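Local coordinates for putative uncharacterized protein (Chaetomium thermophilum, PDB 4XRI), which probably serves as a flexible HEAT-repeat transport receptor of the importin-beta family, carrying protein cargo into the nucleus and binding a small Ran-type GTPase, at residues G673-S676 with D677-S681. The protein carries 2 engineered substitutions. Numbering follows the deposited sequence.
Sequences GLVS and DVTRS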
loop_
_atom_site.group_PDB
_atom_site.type_symbol
_atom_site.label_atom_id
_atom_site.label_comp_id
_atom_site.label_asym_id
_atom_site.label_seq_id
_atom_site.Cartn_x
_atom_site.Cartn_y
_atom_site.Cartn_z
ATOM N N GLY A 673 -19.971 -9.407 -4.988
ATOM C CA GLY A 673 -20.530 -8.390 -4.118
ATOM C C GLY A 673 -21.908 -7.975 -4.598
ATOM O O GLY A 673 -22.798 -7.686 -3.796
ATOM N N LEU A 674 -22.091 -7.948 -5.914
ATOM C CA LEU A 674 -23.381 -7.596 -6.500
ATOM C C LEU A 674 -24.445 -8.642 -6.180
ATOM O O LEU A 674 -25.612 -8.307 -5.987
ATOM C CB LEU A 674 -23.257 -7.423 -8.017
ATOM C CG LEU A 674 -23.399 -5.999 -8.558
ATOM C CD1 LEU A 674 -24.754 -5.416 -8.176
ATOM C CD2 LEU A 674 -22.267 -5.115 -8.051
ATOM N N VAL A 675 -24.041 -9.909 -6.131
ATOM C CA VAL A 675 -24.970 -10.983 -5.789
ATOM C C VAL A 675 -25.455 -10.810 -4.357
ATOM O O VAL A 675 -26.636 -10.991 -4.061
ATOM C CB VAL A 675 -24.334 -12.377 -5.949
ATOM C CG1 VAL A 675 -25.335 -13.463 -5.565
ATOM C CG2 VAL A 675 -23.858 -12.579 -7.379
ATOM N N SER A 676 -24.528 -10.453 -3.473
ATOM C CA SER A 676 -24.868 -10.144 -2.089
ATOM C C SER A 676 -25.838 -8.971 -2.024
ATOM O O SER A 676 -26.837 -9.020 -1.307
ATOM C CB SER A 676 -23.612 -9.830 -1.274
ATOM O OG SER A 676 -22.934 -11.019 -0.912
ATOM N N ASP A 677 -25.534 -7.922 -2.783
ATOM C CA ASP A 677 -26.388 -6.741 -2.853
ATOM C C ASP A 677 -27.800 -7.093 -3.309
ATOM O O ASP A 677 -28.780 -6.705 -2.674
ATOM C CB ASP A 677 -25.787 -5.698 -3.798
ATOM C CG ASP A 677 -24.505 -5.102 -3.266
ATOM O OD1 ASP A 677 -24.392 -4.951 -2.032
ATOM O OD2 ASP A 677 -23.612 -4.783 -4.080
ATOM N N VAL A 678 -27.890 -7.828 -4.412
ATOM C CA VAL A 678 -29.173 -8.165 -5.017
ATOM C C VAL A 678 -30.036 -9.051 -4.115
ATOM O O VAL A 678 -31.240 -8.826 -3.988
ATOM C CB VAL A 678 -28.966 -8.863 -6.380
ATOM C CG1 VAL A 678 -30.246 -9.540 -6.847
ATOM C CG2 VAL A 678 -28.484 -7.857 -7.418
ATOM N N THR A 679 -29.422 -10.049 -3.485
ATOM C CA THR A 679 -30.162 -10.968 -2.625
ATOM C C THR A 679 -30.628 -10.284 -1.345
ATOM O O THR A 679 -31.708 -10.577 -0.830
ATOM C CB THR A 679 -29.323 -12.207 -2.257
ATOM O OG1 THR A 679 -28.093 -11.795 -1.648
ATOM C CG2 THR A 679 -29.019 -13.026 -3.499
ATOM N N ARG A 680 -29.813 -9.370 -0.833
ATOM C CA ARG A 680 -30.163 -8.638 0.377
ATOM C C ARG A 680 -31.210 -7.566 0.089
ATOM O O ARG A 680 -32.097 -7.317 0.907
ATOM C CB ARG A 680 -28.916 -8.006 1.001
ATOM C CG ARG A 680 -27.966 -9.017 1.626
ATOM C CD ARG A 680 -26.653 -8.379 2.059
ATOM N NE ARG A 680 -26.828 -7.426 3.151
ATOM C CZ ARG A 680 -26.931 -7.767 4.432
ATOM N NH1 ARG A 680 -26.882 -9.045 4.785
ATOM N NH2 ARG A 680 -27.088 -6.832 5.359
ATOM N N SER A 681 -31.108 -6.940 -1.080
ATOM C CA SER A 681 -32.008 -5.851 -1.444
ATOM C C SER A 681 -33.362 -6.355 -1.933
ATOM O O SER A 681 -34.395 -5.746 -1.654
ATOM C CB SER A 681 -31.371 -4.966 -2.518
ATOM O OG SER A 681 -30.191 -4.347 -2.035
#
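Thr679 and Val675 meet twice within one turn of helix 665-682: the amide N of Thr679 donates to Val675 O at 3.0 Å, and its OG1 lies 2.9 Å from the same oxygen. With chi1 at 56°, OG1 sits between the backbone N and the carbonyl carbon, from where its single proton can turn to Val675 O or to Ser676 O, 3.1 Å away, so a buried threonine hydroxyl can find an acceptor within its own helix, whichever of the two it takes. The i to i+4 bonds Asp677 N to Gly673 O, Val678 N to Leu674 O and Arg680 N to Ser676 O continue the regular alpha-helical pattern. Ser681 OG likewise folds back to Asp677 O at 2.8 Å, arriving above the carbonyl plane, on the opposite face from Ser681 N.

Asp677 OD2 lies 3.0 Å from Gly673 O, both acceptors, and takes its bond from Ser634 of helix 625-640; an alanine here would probably leave that serine hydroxyl without its mate.

Ser676 OG hydrogen-bonds Asp720 OD2 and Arg680 NH1 salt-bridges OD1, tying this helix to helix 711-725. Apolar Leu674, Val675 and Val678 pack on helix 648-660, Leu674 also on helix 625-640; Val675 and Thr679 also reach helices 690-701 and 711-725.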